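MIPZ (Caulobacter crescentus, PDB 2XJ9) binds ATP between two subunits as a Walker-type ATPase of the P-loop class and probably positions the division plane by inhibiting cell division. Local coordinates at residues Ala42-Thr47 with Leu81-Glu86; Val138-Leu143 with Asn204-Arg209; Val222-Leu227 with Leu232-Leu237. The protein carries 1 engineered substitution. All blocks are in the same frame, centred on the assembly; numbering follows the deposited sequence.

All three interactions belong to one P-loop ATPase fold built on a seven-stranded parallel sheet. They follow each other along the chain in series, with no overlap, and none touches another. Interaction 1 joins the loop after strand 36-40 to the loop before helix 86-103. Interaction 2 pairs helix 137-140 and the residues after it with helix 194-210. Interaction 3 joins two parts of the loop between strand 213-215 and helix 249-263. Their centres lie 27 to 30 Å apart. All three reach the second subunit. Interactions 1 and 3 border the same nucleotide, near its phosphate and adenine ends, while interaction 2 borders the other. The three contacts thus lie beside the two nucleotide sites of the dimer.

Interaction 1: Ala42-Thr47 with Leu81-Glu86; sequences ALRQRT and LAERPE. Engineered in segment 42-47: Ala42 (natural residue Asp). With AGS (phosphothiophosphoric acid-adenylate ester), chain D.
Arg44 and Glu83 carry opposite charges and come near each other, yet they form no salt bridge. Arg44 NH1 stops 4.2 Å from Glu83 OE2, and the guanidinium and carboxylate planes are turned 68° apart. The stronger partner of Arg44 lies across the dimer: its NH2 forms a salt bridge with Glu12 of the second subunit. The fold is that of a P-loop ATPase. Residues 42-47 link strand 36-40 to helix 47-62, in a position consistent with the first switch loop of ParA/MinD-type relatives. Gln45 lines the nucleotide pocket, and Thr47 completes the magnesium site with Ser19. Ala42 is an engineered residue in place of the natural aspartate.

No hydrogen bond joins the two segments. What holds them is apolar contact around Ala82. Leu43 points toward the other segment, and its CD1 lies 4.1 Å from Ala82 CA. Its side chain also touches Asp78 of helix 78-81 and Gln89 of helix 86-103. Arg44 is bent at chi2 (-132°) and chi3 (-37°). The bends lay its aliphatic part against Ala82 before the guanidinium turns off toward the second subunit. Arg44 CD is 3.9 Å from Ala82 CB and as far from Glu83 OE2. The nearby carboxylate probably adds a weak favourable field. The methyl group of Ala82 meets both loop residues at once: Ala82 CB is 3.8 Å from Leu43 CB and 3.7 Å from Arg44 CG.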
loop_
_atom_site.group_PDB
_atom_site.type_symbol
_atom_site.label_atom_id
_atom_site.label_comp_id
_atom_site.label_asym_id
_atom_site.label_seq_id
_atom_site.Cartn_x
_atom_site.Cartn_y
_atom_site.Cartn_z
ATOM N N ALA A 42 10.419 5.393 5.500
ATOM C CA ALA A 42 9.116 5.994 5.244
ATOM C C ALA A 42 8.974 7.177 6.211
ATOM O O ALA A 42 8.491 7.030 7.334
ATOM C CB ALA A 42 8.009 4.984 5.438
ATOM N N LEU A 43 9.421 8.349 5.770
ATOM C CA LEU A 43 9.694 9.421 6.699
ATOM C C LEU A 43 8.452 9.907 7.385
ATOM O O LEU A 43 8.491 10.187 8.579
ATOM C CB LEU A 43 10.426 10.565 6.012
ATOM C CG LEU A 43 11.872 10.197 5.684
ATOM C CD1 LEU A 43 12.545 11.227 4.801
ATOM C CD2 LEU A 43 12.634 9.991 6.949
ATOM N N ARG A 44 7.344 9.995 6.643
ATOM C CA ARG A 44 6.054 10.387 7.232
ATOM C C ARG A 44 5.341 9.233 7.966
ATOM O O ARG A 44 5.061 9.339 9.171
ATOM C CB ARG A 44 5.131 11.035 6.193
ATOM C CG ARG A 44 5.852 11.962 5.253
ATOM C CD ARG A 44 5.191 13.312 5.078
ATOM N NE ARG A 44 3.764 13.266 5.064
ATOM C CZ ARG A 44 2.867 14.098 5.584
ATOM N NH1 ARG A 44 3.155 15.188 6.278
ATOM N NH2 ARG A 44 1.602 13.768 5.389
ATOM N N GLN A 45 5.047 8.142 7.255
ATOM C CA GLN A 45 4.308 7.032 7.865
ATOM C C GLN A 45 5.050 6.423 9.033
ATOM O O GLN A 45 4.487 6.295 10.118
ATOM C CB GLN A 45 4.034 5.927 6.872
ATOM C CG GLN A 45 3.171 6.301 5.725
ATOM C CD GLN A 45 2.607 5.075 5.066
ATOM O OE1 GLN A 45 2.268 5.096 3.881
ATOM N NE2 GLN A 45 2.506 3.987 5.831
ATOM N N ARG A 46 6.297 6.017 8.784
ATOM C CA ARG A 46 7.182 5.558 9.828
ATOM C C ARG A 46 6.597 4.376 10.563
ATOM O O ARG A 46 6.652 4.324 11.798
ATOM C CB ARG A 46 7.447 6.688 10.804
ATOM C CG ARG A 46 8.280 7.777 10.211
ATOM C CD ARG A 46 8.282 8.999 11.093
ATOM N NE ARG A 46 8.443 8.677 12.513
ATOM C CZ ARG A 46 9.578 8.242 13.059
ATOM N NH1 ARG A 46 10.653 8.048 12.298
ATOM N NH2 ARG A 46 9.627 7.985 14.363
ATOM N N THR A 47 6.052 3.423 9.807
ATOM C CA THR A 47 5.401 2.245 10.402
ATOM C C THR A 47 6.324 1.383 11.301
ATOM O O THR A 47 5.949 1.013 12.423
ATOM C CB THR A 47 4.755 1.342 9.326
ATOM O OG1 THR A 47 3.996 2.133 8.395
ATOM C CG2 THR A 47 3.869 0.285 9.969
ATOM N N LEU A 81 11.609 16.317 8.493
ATOM C CA LEU A 81 12.645 16.035 7.504
ATOM C C LEU A 81 12.101 15.637 6.127
ATOM O O LEU A 81 12.754 15.848 5.103
ATOM C CB LEU A 81 13.596 14.950 8.018
ATOM C CG LEU A 81 14.688 14.578 7.014
ATOM C CD1 LEU A 81 15.340 15.826 6.460
ATOM C CD2 LEU A 81 15.717 13.688 7.645
ATOM N N ALA A 82 10.908 15.054 6.104
ATOM C CA ALA A 82 10.310 14.628 4.847
ATOM C C ALA A 82 10.141 15.816 3.917
ATOM O O ALA A 82 10.115 15.658 2.696
ATOM C CB ALA A 82 8.990 13.961 5.095
ATOM N N GLU A 83 10.054 17.005 4.512
ATOM C CA GLU A 83 9.844 18.258 3.780
ATOM C C GLU A 83 11.120 18.929 3.245
ATOM O O GLU A 83 11.070 19.606 2.224
ATOM C CB GLU A 83 9.095 19.257 4.657
ATOM C CG GLU A 83 7.881 18.682 5.358
ATOM C CD GLU A 83 6.861 18.099 4.387
ATOM O OE1 GLU A 83 6.391 18.855 3.502
ATOM O OE2 GLU A 83 6.530 16.888 4.511
ATOM N N ARG A 84 12.248 18.765 3.935
ATOM C CA ARG A 84 13.510 19.328 3.462
ATOM C C ARG A 84 13.885 18.648 2.158
ATOM O O ARG A 84 13.277 17.655 1.802
ATOM C CB ARG A 84 14.633 19.098 4.481
ATOM C CG ARG A 84 14.220 19.098 5.951
ATOM C CD ARG A 84 14.756 20.331 6.639
ATOM N NE ARG A 84 13.990 21.494 6.301
ATOM C CZ ARG A 84 14.288 22.615 5.647
ATOM N NH1 ARG A 84 15.476 22.948 5.134
ATOM N NH2 ARG A 84 13.273 23.452 5.537
ATOM N N PRO A 85 14.901 19.177 1.452
ATOM C CA PRO A 85 15.406 18.638 0.175
ATOM C C PRO A 85 16.093 17.263 0.296
ATOM O O PRO A 85 16.575 16.904 1.387
ATOM C CB PRO A 85 16.440 19.691 -0.272
ATOM C CG PRO A 85 16.103 20.918 0.485
ATOM C CD PRO A 85 15.562 20.445 1.804
ATOM N N GLU A 86 16.142 16.522 -0.820
ATOM C CA GLU A 86 16.796 15.204 -0.871
ATOM C C GLU A 86 18.101 15.212 -0.078
ATOM O O GLU A 86 18.258 14.462 0.883
ATOM C CB GLU A 86 17.060 14.742 -2.321
ATOM C CG GLU A 86 15.816 14.596 -3.216
ATOM C CD GLU A 86 15.057 13.236 -3.080
ATOM O OE1 GLU A 86 15.065 12.596 -1.998
ATOM O OE2 GLU A 86 14.433 12.805 -4.081
HETATM P PG AGS D . 3.321 1.105 2.443
HETATM S S1G AGS D . 3.473 1.473 0.967
HETATM O O2G AGS D . 2.226 1.839 3.186
HETATM O O3G AGS D . 4.592 1.087 3.264
HETATM P PB AGS D . 3.647 -1.651 3.187
HETATM O O1B AGS D . 4.338 -2.390 2.062
HETATM O O2B AGS D . 4.346 -1.097 4.403
HETATM O O3B AGS D . 2.847 -0.446 2.461
HETATM P PA AGS D . 2.120 -3.038 5.149
HETATM O O1A AGS D . 3.245 -3.858 5.746
HETATM O O2A AGS D . 1.615 -1.851 5.884
HETATM O O3A AGS D . 2.469 -2.620 3.657
HETATM O "O5'" AGS D . 0.888 -4.004 4.819
HETATM C "C5'" AGS D . -0.279 -3.469 4.219
HETATM C "C4'" AGS D . -1.510 -3.772 5.089
HETATM O "O4'" AGS D . -1.613 -5.171 5.116
HETATM C "C3'" AGS D . -1.400 -3.375 6.550
HETATM O "O3'" AGS D . -2.693 -3.058 7.034
HETATM C "C2'" AGS D . -0.952 -4.604 7.311
HETATM O "O2'" AGS D . -1.484 -4.538 8.642
HETATM C "C1'" AGS D . -1.550 -5.691 6.443
HETATM N N9 AGS D . -0.820 -6.957 6.201
HETATM C C8 AGS D . 0.316 -7.102 5.481
HETATM N N7 AGS D . 0.689 -8.411 5.404
HETATM C C5 AGS D . -0.250 -9.109 6.068
HETATM C C6 AGS D . -0.476 -10.515 6.367
HETATM N N6 AGS D . 0.402 -11.439 5.929
HETATM N N1 AGS D . -1.580 -10.824 7.079
HETATM C C2 AGS D . -2.456 -9.912 7.528
HETATM N N3 AGS D . -2.315 -8.609 7.297
HETATM C C4 AGS D . -1.252 -8.163 6.581
#

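Interaction 2: Val138-Leu143 with Asn204-Arg209; sequences VDFDML and NALAKR. With AGS (phosphothiophosphoric acid-adenylate ester), chain F.
Chi1 of -178° at Phe140 and -172° at Leu206 sends each side chain out with CG anti to the backbone N. The two groups approach from opposite directions and meet between the segments. Leu206 then turns at chi2 (54°), which puts its CD2 branch forward. That one methyl group makes the contact. Leu206 CD2 lies 3.8 Å from Phe140 CE2, and CZ of the same ring is equally close. The methyl comes at the ring obliquely. Leu206 CD2 also packs 3.7 Å from Leu143 CB, so this methyl meets both Phe140 and Leu143. No hydrogen bond crosses the contact, and all three residues are buried.

Helix 137-140 also serves the nucleotide site. Just before Phe140, Asp139 meets the ribose of the nucleotide in chain F. The O3' hydroxyl donates to Asp139 OD1 at 2.7 Å. The other carboxylate oxygen, OD2, accepts a hydrogen bond from Asn134 N, which helps to fix how the group is turned. Val138 CG1 packs 3.4 Å from the alpha-phosphate oxygen O2A. This nucleotide is also bound by Lys18 and Thr20 of the second subunit, so Asp139 completes a site shared across the dimer.

Helix 194-210 lies in the beta-alpha-beta crossover between the adjacent parallel strands 180-186 and 213-215. Phe140 also touches Leu199 and Leu203 of that helix, both Phe140 and Leu143 rest on Met133 of strand 128-134, and Leu143 meets Tyr159 of helix 158-168.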
loop_
_atom_site.group_PDB
_atom_site.type_symbol
_atom_site.label_atom_id
_atom_site.label_comp_id
_atom_site.label_asym_id
_atom_site.label_seq_id
_atom_site.Cartn_x
_atom_site.Cartn_y
_atom_site.Cartn_z
ATOM N N VAL A 138 -2.194 -6.363 -10.140
ATOM C CA VAL A 138 -2.016 -4.962 -9.827
ATOM C C VAL A 138 -0.644 -4.750 -9.209
ATOM O O VAL A 138 0.070 -3.832 -9.591
ATOM C CB VAL A 138 -3.122 -4.477 -8.869
ATOM C CG1 VAL A 138 -2.947 -3.006 -8.531
ATOM C CG2 VAL A 138 -4.475 -4.728 -9.487
ATOM N N ASP A 139 -0.271 -5.609 -8.264
ATOM C CA ASP A 139 1.081 -5.554 -7.691
ATOM C C ASP A 139 2.109 -5.932 -8.740
ATOM O O ASP A 139 3.081 -5.237 -8.920
ATOM C CB ASP A 139 1.229 -6.484 -6.482
ATOM C CG ASP A 139 0.512 -5.963 -5.239
ATOM O OD1 ASP A 139 -0.541 -5.320 -5.344
ATOM O OD2 ASP A 139 1.001 -6.208 -4.130
ATOM N N PHE A 140 1.861 -7.028 -9.441
ATOM C CA PHE A 140 2.806 -7.550 -10.397
ATOM C C PHE A 140 3.258 -6.526 -11.428
ATOM O O PHE A 140 4.324 -6.666 -12.019
ATOM C CB PHE A 140 2.218 -8.742 -11.119
ATOM C CG PHE A 140 3.166 -9.375 -12.089
ATOM C CD1 PHE A 140 3.112 -9.079 -13.435
ATOM C CD2 PHE A 140 4.117 -10.269 -11.656
ATOM C CE1 PHE A 140 3.978 -9.676 -14.324
ATOM C CE2 PHE A 140 4.983 -10.862 -12.545
ATOM C CZ PHE A 140 4.921 -10.563 -13.870
ATOM N N ASP A 141 2.449 -5.498 -11.653
ATOM C CA ASP A 141 2.732 -4.546 -12.727
ATOM C C ASP A 141 3.908 -3.617 -12.423
ATOM O O ASP A 141 4.393 -2.912 -13.303
ATOM C CB ASP A 141 1.494 -3.708 -13.017
ATOM C CG ASP A 141 1.642 -2.883 -14.269
ATOM O OD1 ASP A 141 1.424 -1.650 -14.193
ATOM O OD2 ASP A 141 1.977 -3.468 -15.324
ATOM N N MET A 142 4.343 -3.594 -11.164
ATOM C CA MET A 142 5.537 -2.841 -10.773
ATOM C C MET A 142 6.807 -3.689 -10.893
ATOM O O MET A 142 7.930 -3.163 -10.860
ATOM C CB MET A 142 5.389 -2.238 -9.366
ATOM C CG MET A 142 4.335 -1.111 -9.311
ATOM S SD MET A 142 4.749 0.279 -10.419
ATOM C CE MET A 142 6.196 0.959 -9.590
ATOM N N LEU A 143 6.629 -4.997 -11.059
ATOM C CA LEU A 143 7.770 -5.853 -11.389
ATOM C C LEU A 143 7.947 -6.070 -12.905
ATOM O O LEU A 143 9.049 -5.942 -13.416
ATOM C CB LEU A 143 7.703 -7.173 -10.613
ATOM C CG LEU A 143 7.586 -6.963 -9.096
ATOM C CD1 LEU A 143 7.250 -8.229 -8.370
ATOM C CD2 LEU A 143 8.865 -6.359 -8.536
ATOM N N ASN A 204 7.469 -16.753 -12.467
ATOM C CA ASN A 204 8.657 -17.534 -12.778
ATOM C C ASN A 204 9.389 -16.997 -13.998
ATOM O O ASN A 204 10.612 -16.867 -13.988
ATOM C CB ASN A 204 8.306 -19.013 -12.972
ATOM C CG ASN A 204 7.810 -19.661 -11.695
ATOM O OD1 ASN A 204 8.302 -19.361 -10.609
ATOM N ND2 ASN A 204 6.825 -20.547 -11.816
ATOM N N ALA A 205 8.637 -16.683 -15.047
ATOM C CA ALA A 205 9.234 -16.217 -16.293
ATOM C C ALA A 205 10.078 -15.003 -15.999
ATOM O O ALA A 205 11.213 -14.895 -16.467
ATOM C CB ALA A 205 8.160 -15.875 -17.304
ATOM N N LEU A 206 9.507 -14.102 -15.199
ATOM C CA LEU A 206 10.156 -12.858 -14.813
ATOM C C LEU A 206 11.421 -13.099 -14.010
ATOM O O LEU A 206 12.406 -12.395 -14.181
ATOM C CB LEU A 206 9.194 -12.002 -14.001
ATOM C CG LEU A 206 9.674 -10.584 -13.701
ATOM C CD1 LEU A 206 10.044 -9.910 -14.981
ATOM C CD2 LEU A 206 8.570 -9.800 -12.996
ATOM N N ALA A 207 11.384 -14.091 -13.127
ATOM C CA ALA A 207 12.541 -14.433 -12.313
ATOM C C ALA A 207 13.751 -14.700 -13.210
ATOM O O ALA A 207 14.833 -14.157 -12.991
ATOM C CB ALA A 207 12.232 -15.635 -11.428
ATOM N N LYS A 208 13.556 -15.520 -14.236
ATOM C CA LYS A 208 14.623 -15.816 -15.188
ATOM C C LYS A 208 15.150 -14.558 -15.891
ATOM O O LYS A 208 16.327 -14.461 -16.195
ATOM C CB LYS A 208 14.143 -16.827 -16.245
ATOM C CG LYS A 208 13.718 -18.194 -15.706
ATOM C CD LYS A 208 13.431 -19.176 -16.854
ATOM C CE LYS A 208 12.402 -20.256 -16.476
ATOM N NZ LYS A 208 10.980 -19.766 -16.503
ATOM N N ARG A 209 14.272 -13.608 -16.174
ATOM C CA ARG A 209 14.684 -12.407 -16.889
ATOM C C ARG A 209 15.414 -11.423 -15.987
ATOM O O ARG A 209 16.307 -10.718 -16.445
ATOM C CB ARG A 209 13.481 -11.702 -17.526
ATOM C CG ARG A 209 13.344 -11.893 -19.022
ATOM C CD ARG A 209 12.413 -13.040 -19.279
ATOM N NE ARG A 209 11.346 -12.807 -20.203
ATOM C CZ ARG A 209 10.490 -13.676 -20.733
ATOM N NH1 ARG A 209 10.505 -14.989 -20.500
ATOM N NH2 ARG A 209 9.585 -13.161 -21.544
HETATM P PG AGS F . -1.080 2.373 -3.768
HETATM S S1G AGS F . -1.765 3.243 -4.792
HETATM O O2G AGS F . -0.645 3.033 -2.456
HETATM O O3G AGS F . -0.012 1.490 -4.361
HETATM P PB AGS F . -3.829 1.407 -3.565
HETATM O O1B AGS F . -4.348 2.136 -2.361
HETATM O O2B AGS F . -4.001 1.878 -4.977
HETATM O O3B AGS F . -2.220 1.295 -3.331
HETATM P PA AGS F . -4.822 -1.020 -4.583
HETATM O O1A AGS F . -6.155 -0.439 -4.947
HETATM O O2A AGS F . -3.832 -1.309 -5.676
HETATM O O3A AGS F . -4.270 -0.115 -3.376
HETATM O "O5'" AGS F . -5.053 -2.395 -3.796
HETATM C "C5'" AGS F . -4.011 -3.052 -3.090
HETATM C "C4'" AGS F . -4.007 -4.532 -3.503
HETATM O "O4'" AGS F . -5.189 -5.145 -3.032
HETATM C "C3'" AGS F . -4.006 -4.794 -5.002
HETATM O "O3'" AGS F . -3.201 -5.942 -5.325
HETATM C "C2'" AGS F . -5.432 -5.112 -5.372
HETATM O "O2'" AGS F . -5.270 -6.138 -6.320
HETATM C "C1'" AGS F . -5.986 -5.684 -4.100
HETATM N N9 AGS F . -7.368 -5.397 -3.601
HETATM C C8 AGS F . -7.763 -4.218 -3.097
HETATM N N7 AGS F . -9.026 -4.307 -2.640
HETATM C C5 AGS F . -9.465 -5.569 -2.818
HETATM C C6 AGS F . -10.727 -6.307 -2.532
HETATM N N6 AGS F . -11.789 -5.695 -1.944
HETATM N N1 AGS F . -10.762 -7.614 -2.877
HETATM C C2 AGS F . -9.693 -8.226 -3.458
HETATM N N3 AGS F . -8.524 -7.621 -3.740
HETATM C C4 AGS F . -8.357 -6.302 -3.441
#

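Interaction 3: Val222-Leu227 with Leu232-Leu237; sequences VIYREL and LTIADL. With AGS (phosphothiophosphoric acid-adenylate ester), chain D.
Leu227 and Leu237 meet tip to tip in an apolar contact, with Leu227 CD1 3.9 Å from Leu237 CD1. Ile223 reaches the same Leu237 methyl with its CD1. Ile223 CG1, anti to the backbone N (chi1 -172°), packs 3.8 Å from Ile234 CG2.

Hydrogen bonds are few. Leu232 N donates to Leu227 O at 3.5 Å, a weak bond across the short loop between the segments. Asp236 OD1 accepts from Thr233 N at 2.9 Å, through its anti lone pair, at the start of the 3-10 turn 234-236. Asp236 OD2 forms a salt bridge with Arg55.

Both segments belong to the loop between strand 213-215 and helix 249-263, which borders the adenine pocket of this P-loop ATPase. The contacts to the nucleotide lie on residues 222-227. Adenine N1 lies in plane at the edge of the Tyr224 ring, whose OH bonds Glu256. Adenine N3 sits over one face of the Arg225 guanidinium, 3.5 Å from Arg225 NH2. With an alanine here, adenine N3 would probably lose this cover and Glu192 of the second subunit its salt-bridge mate. Tyr224 CD2 is 3.3 Å from adenine N6.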
loop_
_atom_site.group_PDB
_atom_site.type_symbol
_atom_site.label_atom_id
_atom_site.label_comp_id
_atom_site.label_asym_id
_atom_site.label_seq_id
_atom_site.Cartn_x
_atom_site.Cartn_y
_atom_site.Cartn_z
ATOM N N VAL A 222 -4.858 -12.274 10.958
ATOM C CA VAL A 222 -5.046 -11.268 11.988
ATOM C C VAL A 222 -3.839 -11.058 12.901
ATOM O O VAL A 222 -3.560 -9.939 13.315
ATOM C CB VAL A 222 -6.241 -11.650 12.893
ATOM C CG1 VAL A 222 -6.869 -10.403 13.502
ATOM C CG2 VAL A 222 -7.266 -12.451 12.096
ATOM N N ILE A 223 -3.153 -12.144 13.235
ATOM C CA ILE A 223 -2.066 -12.109 14.197
ATOM C C ILE A 223 -0.861 -11.336 13.644
ATOM O O ILE A 223 0.018 -10.884 14.403
ATOM C CB ILE A 223 -1.654 -13.547 14.647
ATOM C CG1 ILE A 223 -0.650 -13.495 15.798
ATOM C CG2 ILE A 223 -1.091 -14.339 13.485
ATOM C CD1 ILE A 223 -1.205 -12.854 17.050
ATOM N N TYR A 224 -0.830 -11.165 12.324
ATOM C CA TYR A 224 0.255 -10.415 11.690
ATOM C C TYR A 224 0.025 -8.911 11.766
ATOM O O TYR A 224 0.864 -8.119 11.322
ATOM C CB TYR A 224 0.399 -10.816 10.231
ATOM C CG TYR A 224 1.054 -12.167 9.994
ATOM C CD1 TYR A 224 1.993 -12.680 10.879
ATOM C CD2 TYR A 224 0.726 -12.934 8.886
ATOM C CE1 TYR A 224 2.581 -13.917 10.660
ATOM C CE2 TYR A 224 1.310 -14.153 8.668
ATOM C CZ TYR A 224 2.239 -14.636 9.556
ATOM O OH TYR A 224 2.829 -15.850 9.336
ATOM N N ARG A 225 -1.109 -8.512 12.333
ATOM C CA ARG A 225 -1.559 -7.144 12.163
ATOM C C ARG A 225 -2.177 -6.654 13.433
ATOM O O ARG A 225 -2.315 -5.461 13.650
ATOM C CB ARG A 225 -2.587 -7.082 11.038
ATOM C CG ARG A 225 -3.882 -6.528 11.498
ATOM C CD ARG A 225 -4.830 -6.312 10.372
ATOM N NE ARG A 225 -5.404 -7.501 9.861
ATOM C CZ ARG A 225 -5.685 -7.831 8.612
ATOM N NH1 ARG A 225 -6.248 -9.010 8.462
ATOM N NH2 ARG A 225 -5.415 -7.075 7.552
ATOM N N GLU A 226 -2.544 -7.607 14.273
ATOM C CA GLU A 226 -3.410 -7.371 15.417
ATOM C C GLU A 226 -2.651 -6.785 16.601
ATOM O O GLU A 226 -3.247 -6.131 17.453
ATOM C CB GLU A 226 -4.067 -8.686 15.814
ATOM C CG GLU A 226 -4.970 -8.590 17.010
ATOM C CD GLU A 226 -5.486 -9.948 17.466
ATOM O OE1 GLU A 226 -4.709 -10.930 17.388
ATOM O OE2 GLU A 226 -6.662 -10.032 17.901
ATOM N N LEU A 227 -1.337 -7.004 16.644
ATOM C CA LEU A 227 -0.533 -6.603 17.798
ATOM C C LEU A 227 0.226 -5.287 17.590
ATOM O O LEU A 227 0.982 -4.840 18.461
ATOM C CB LEU A 227 0.435 -7.718 18.176
ATOM C CG LEU A 227 -0.253 -9.024 18.536
ATOM C CD1 LEU A 227 0.750 -10.154 18.687
ATOM C CD2 LEU A 227 -1.028 -8.811 19.814
ATOM N N LEU A 232 4.223 -5.643 19.449
ATOM C CA LEU A 232 4.593 -7.020 19.716
ATOM C C LEU A 232 4.350 -7.855 18.453
ATOM O O LEU A 232 3.687 -7.397 17.516
ATOM C CB LEU A 232 3.752 -7.577 20.860
ATOM C CG LEU A 232 3.616 -6.873 22.219
ATOM C CD1 LEU A 232 2.534 -7.547 23.070
ATOM C CD2 LEU A 232 4.926 -6.862 22.965
ATOM N N THR A 233 4.879 -9.080 18.428
ATOM C CA THR A 233 4.619 -10.015 17.328
ATOM C C THR A 233 4.394 -11.425 17.885
ATOM O O THR A 233 4.459 -11.618 19.098
ATOM C CB THR A 233 5.789 -10.036 16.327
ATOM O OG1 THR A 233 6.844 -10.841 16.850
ATOM C CG2 THR A 233 6.318 -8.641 16.090
ATOM N N ILE A 234 4.124 -12.405 17.020
ATOM C CA ILE A 234 3.946 -13.788 17.485
ATOM C C ILE A 234 5.171 -14.283 18.250
ATOM O O ILE A 234 5.061 -15.067 19.197
ATOM C CB ILE A 234 3.697 -14.809 16.338
ATOM C CG1 ILE A 234 3.697 -14.130 14.983
ATOM C CG2 ILE A 234 2.429 -15.583 16.569
ATOM C CD1 ILE A 234 5.074 -13.843 14.480
ATOM N N ALA A 235 6.342 -13.841 17.809
ATOM C CA ALA A 235 7.586 -14.266 18.406
ATOM C C ALA A 235 7.682 -13.848 19.875
ATOM O O ALA A 235 8.575 -14.289 20.584
ATOM C CB ALA A 235 8.742 -13.702 17.615
ATOM N N ASP A 236 6.759 -13.006 20.328
ATOM C CA ASP A 236 6.750 -12.532 21.707
ATOM C C ASP A 236 5.771 -13.289 22.591
ATOM O O ASP A 236 5.760 -13.113 23.804
ATOM C CB ASP A 236 6.358 -11.068 21.751
ATOM C CG ASP A 236 7.420 -10.175 21.222
ATOM O OD1 ASP A 236 7.125 -9.421 20.275
ATOM O OD2 ASP A 236 8.543 -10.219 21.760
ATOM N N LEU A 237 4.931 -14.117 21.989
ATOM C CA LEU A 237 3.793 -14.653 22.715
ATOM C C LEU A 237 4.046 -15.926 23.507
ATOM O O LEU A 237 3.413 -16.957 23.293
ATOM C CB LEU A 237 2.573 -14.781 21.812
ATOM C CG LEU A 237 2.113 -13.430 21.273
ATOM C CD1 LEU A 237 0.855 -13.619 20.462
ATOM C CD2 LEU A 237 1.891 -12.463 22.406
HETATM P PG AGS D . 3.321 1.105 2.443
HETATM S S1G AGS D . 3.473 1.473 0.967
HETATM O O2G AGS D . 2.226 1.839 3.186
HETATM O O3G AGS D . 4.592 1.087 3.264
HETATM P PB AGS D . 3.647 -1.651 3.187
HETATM O O1B AGS D . 4.338 -2.390 2.062
HETATM O O2B AGS D . 4.346 -1.097 4.403
HETATM O O3B AGS D . 2.847 -0.446 2.461
HETATM P PA AGS D . 2.120 -3.038 5.149
HETATM O O1A AGS D . 3.245 -3.858 5.746
HETATM O O2A AGS D . 1.615 -1.851 5.884
HETATM O O3A AGS D . 2.469 -2.620 3.657
HETATM O "O5'" AGS D . 0.888 -4.004 4.819
HETATM C "C5'" AGS D . -0.279 -3.469 4.219
HETATM C "C4'" AGS D . -1.510 -3.772 5.089
HETATM O "O4'" AGS D . -1.613 -5.171 5.116
HETATM C "C3'" AGS D . -1.400 -3.375 6.550
HETATM O "O3'" AGS D . -2.693 -3.058 7.034
HETATM C "C2'" AGS D . -0.952 -4.604 7.311
HETATM O "O2'" AGS D . -1.484 -4.538 8.642
HETATM C "C1'" AGS D . -1.550 -5.691 6.443
HETATM N N9 AGS D . -0.820 -6.957 6.201
HETATM C C8 AGS D . 0.316 -7.102 5.481
HETATM N N7 AGS D . 0.689 -8.411 5.404
HETATM C C5 AGS D . -0.250 -9.109 6.068
HETATM C C6 AGS D . -0.476 -10.515 6.367
HETATM N N6 AGS D . 0.402 -11.439 5.929
HETATM N N1 AGS D . -1.580 -10.824 7.079
HETATM C C2 AGS D . -2.456 -9.912 7.528
HETATM N N3 AGS D . -2.315 -8.609 7.297
HETATM C C4 AGS D . -1.252 -8.163 6.581
#